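Local atomic coordinates of hydrogenase maturation factor (Thermoanaerobacter tengcongensis, PDB entry 3VTH), a protein that probably transfers a carbamoyl group from carbamoyl phosphate to the C-terminal cysteine of HypE, using ATP, during [NiFe]-hydrogenase maturation. Residues H535-N544 and N590-F600. Residues are numbered along the deposited sequence; the frame is centred on the assembly and turned at random.
Sequences HLKYKPLPGN and NTAYVSSMGRF
K539 and V594 open a short antiparallel pairing in the Kae1-like domain of HypF, an example of how an antiparallel pair accommodates prolines where no N-H is called for. K539 and V594 exchange two backbone hydrogen bonds, as do L541 and A592, while P540 and P542, lacking an N-H, fall at the non-hydrogen-bonded positions opposite Y593 and T591. Beyond the strands, G543 N donates to N590 O; there the N544 amide lies against N590 and A592, and an alanine in its place would probably leave the A592 methyl and the N590 carbonyl without this neighbour.

L541 can be followed outward. Its CB lies 3.9 Å from V594 CG1; CG, turned anti to the backbone N (chi1 -160°), then sends CD2 to the same methyl and CD1 to R599 CD, 4.0 Å away. R599 borders the bound nucleotide analogue, so the leucine joins the sheet to helix 597-607, which carries G598 and R599 of the nucleotide pocket.

At the other end, L536 CD1 meets F600 CD2 at 3.7 Å, the two side chains crossing at about a right angle. S595 OG, also hydrogen-bonded to E521, accepts from L536 N, and one water donates to both K537 O and V594 O.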
# COMPACT_ATOMS: atom_id res chain seq x y z
N HIS A 535 16.56 22.52 -8.44
CA HIS A 535 16.96 21.13 -8.67
C HIS A 535 18.44 20.96 -8.36
O HIS A 535 19.12 21.94 -8.07
CB HIS A 535 16.64 20.70 -10.11
CG HIS A 535 17.38 21.46 -11.17
ND1 HIS A 535 18.58 21.03 -11.69
CD2 HIS A 535 17.07 22.60 -11.85
CE1 HIS A 535 18.99 21.88 -12.62
NE2 HIS A 535 18.09 22.83 -12.74
N LEU A 536 18.94 19.74 -8.42
CA LEU A 536 20.38 19.47 -8.27
C LEU A 536 21.10 19.64 -9.60
O LEU A 536 20.51 19.35 -10.65
CB LEU A 536 20.61 18.06 -7.71
CG LEU A 536 20.19 17.82 -6.26
CD1 LEU A 536 20.51 16.36 -5.83
CD2 LEU A 536 20.85 18.82 -5.30
N LYS A 537 22.35 20.13 -9.58
CA LYS A 537 23.13 20.30 -10.80
C LYS A 537 23.25 18.96 -11.51
O LYS A 537 23.67 17.97 -10.90
CB LYS A 537 24.53 20.90 -10.52
CG LYS A 537 25.30 21.26 -11.81
CD LYS A 537 26.74 21.74 -11.49
CE LYS A 537 27.47 22.18 -12.78
NZ LYS A 537 28.89 22.55 -12.43
N TYR A 538 22.84 18.92 -12.78
CA TYR A 538 22.83 17.68 -13.57
C TYR A 538 24.19 16.98 -13.60
O TYR A 538 25.20 17.62 -13.86
CB TYR A 538 22.41 17.98 -15.01
CG TYR A 538 20.94 18.23 -15.16
CD1 TYR A 538 20.02 17.26 -14.74
CD2 TYR A 538 20.45 19.40 -15.74
CE1 TYR A 538 18.65 17.47 -14.88
CE2 TYR A 538 19.09 19.61 -15.89
CZ TYR A 538 18.20 18.62 -15.44
OH TYR A 538 16.84 18.78 -15.58
N LYS A 539 24.20 15.67 -13.32
CA LYS A 539 25.40 14.85 -13.42
C LYS A 539 25.17 13.75 -14.44
O LYS A 539 24.05 13.22 -14.55
CB LYS A 539 25.75 14.20 -12.06
CG LYS A 539 25.98 15.20 -10.93
CD LYS A 539 27.26 16.03 -11.20
CE LYS A 539 27.42 17.15 -10.18
NZ LYS A 539 28.50 18.11 -10.57
N PRO A 540 26.23 13.39 -15.19
CA PRO A 540 26.10 12.33 -16.19
C PRO A 540 25.98 10.97 -15.51
O PRO A 540 26.62 10.72 -14.48
CB PRO A 540 27.42 12.43 -16.99
CG PRO A 540 28.43 12.96 -15.98
CD PRO A 540 27.61 13.92 -15.10
N LEU A 541 25.15 10.10 -16.06
CA LEU A 541 24.99 8.76 -15.53
C LEU A 541 25.28 7.80 -16.67
O LEU A 541 24.45 7.64 -17.55
CB LEU A 541 23.56 8.58 -15.02
CG LEU A 541 23.30 7.47 -14.01
CD1 LEU A 541 23.67 7.98 -12.63
CD2 LEU A 541 21.83 7.05 -14.04
N PRO A 542 26.49 7.21 -16.68
CA PRO A 542 26.91 6.34 -17.78
C PRO A 542 26.32 4.94 -17.66
O PRO A 542 26.40 4.31 -16.59
CB PRO A 542 28.44 6.29 -17.61
CG PRO A 542 28.63 6.45 -16.13
CD PRO A 542 27.56 7.40 -15.68
N GLY A 543 25.70 4.47 -18.74
CA GLY A 543 25.14 3.12 -18.78
C GLY A 543 23.64 3.09 -18.53
O GLY A 543 22.98 2.15 -18.96
N ASN A 544 23.13 4.09 -17.81
CA ASN A 544 21.69 4.31 -17.61
C ASN A 544 20.97 3.34 -16.66
O ASN A 544 20.58 3.72 -15.55
CB ASN A 544 20.94 4.38 -18.95
CG ASN A 544 21.37 5.56 -19.79
OD1 ASN A 544 21.84 6.57 -19.26
ND2 ASN A 544 21.21 5.45 -21.11
N ASN A 590 25.59 6.30 -24.28
CA ASN A 590 24.61 5.78 -23.31
C ASN A 590 24.60 6.55 -21.99
O ASN A 590 24.56 5.95 -20.91
CB ASN A 590 24.86 4.29 -23.03
CG ASN A 590 24.55 3.41 -24.22
OD1 ASN A 590 23.65 3.69 -25.01
ND2 ASN A 590 25.31 2.32 -24.35
N THR A 591 24.65 7.88 -22.07
CA THR A 591 24.77 8.71 -20.88
C THR A 591 23.51 9.54 -20.68
O THR A 591 23.06 10.22 -21.60
CB THR A 591 26.04 9.57 -20.99
OG1 THR A 591 27.19 8.71 -20.91
CG2 THR A 591 26.12 10.61 -19.88
N ALA A 592 22.92 9.45 -19.49
CA ALA A 592 21.78 10.28 -19.14
C ALA A 592 22.26 11.36 -18.20
O ALA A 592 23.29 11.19 -17.54
CB ALA A 592 20.67 9.45 -18.48
N TYR A 593 21.56 12.48 -18.13
CA TYR A 593 21.88 13.51 -17.15
C TYR A 593 20.80 13.54 -16.10
O TYR A 593 19.60 13.50 -16.43
CB TYR A 593 22.05 14.87 -17.83
CG TYR A 593 23.31 14.91 -18.65
CD1 TYR A 593 24.53 15.28 -18.09
CD2 TYR A 593 23.29 14.53 -20.00
CE1 TYR A 593 25.70 15.31 -18.87
CE2 TYR A 593 24.45 14.54 -20.76
CZ TYR A 593 25.64 14.93 -20.19
OH TYR A 593 26.77 14.94 -20.98
N VAL A 594 21.22 13.59 -14.83
CA VAL A 594 20.28 13.35 -13.72
C VAL A 594 20.34 14.41 -12.63
O VAL A 594 21.43 14.87 -12.25
CB VAL A 594 20.46 11.94 -13.07
CG1 VAL A 594 20.54 10.87 -14.13
CG2 VAL A 594 21.74 11.91 -12.17
N SER A 595 19.17 14.78 -12.16
CA SER A 595 18.99 15.55 -10.92
C SER A 595 18.16 14.60 -10.07
O SER A 595 16.98 14.40 -10.34
CB SER A 595 18.20 16.84 -11.18
OG SER A 595 17.67 17.41 -9.99
N SER A 596 18.78 13.96 -9.08
CA SER A 596 18.10 12.85 -8.43
C SER A 596 18.58 12.65 -7.00
O SER A 596 19.77 12.46 -6.78
CB SER A 596 18.33 11.56 -9.23
OG SER A 596 17.97 10.40 -8.47
N MET A 597 17.65 12.67 -6.06
CA MET A 597 17.99 12.41 -4.65
C MET A 597 18.40 10.96 -4.45
O MET A 597 19.31 10.65 -3.68
CB MET A 597 16.83 12.81 -3.72
CG MET A 597 17.19 12.79 -2.20
SD MET A 597 18.64 13.79 -1.78
CE MET A 597 18.13 15.43 -2.35
N GLY A 598 17.75 10.05 -5.18
CA GLY A 598 18.12 8.62 -5.13
C GLY A 598 19.56 8.35 -5.56
O GLY A 598 20.30 7.62 -4.89
N ARG A 599 19.96 8.95 -6.69
CA ARG A 599 21.33 8.77 -7.17
C ARG A 599 22.33 9.47 -6.26
O ARG A 599 23.45 8.98 -6.08
CB ARG A 599 21.49 9.26 -8.63
CG ARG A 599 20.60 8.55 -9.70
CD ARG A 599 20.86 7.04 -9.91
NE ARG A 599 20.43 6.26 -8.75
CZ ARG A 599 19.18 5.83 -8.53
NH1 ARG A 599 18.22 6.06 -9.42
NH2 ARG A 599 18.91 5.15 -7.42
N PHE A 600 21.93 10.62 -5.71
CA PHE A 600 22.77 11.33 -4.72
C PHE A 600 23.08 10.38 -3.55
O PHE A 600 24.26 10.18 -3.18
CB PHE A 600 22.09 12.62 -4.24
CG PHE A 600 23.01 13.64 -3.58
CD1 PHE A 600 24.37 13.42 -3.40
CD2 PHE A 600 22.46 14.83 -3.07
CE1 PHE A 600 25.20 14.37 -2.77
CE2 PHE A 600 23.27 15.79 -2.43
CZ PHE A 600 24.65 15.55 -2.28
O HOH W 1 22.51 15.64 -9.75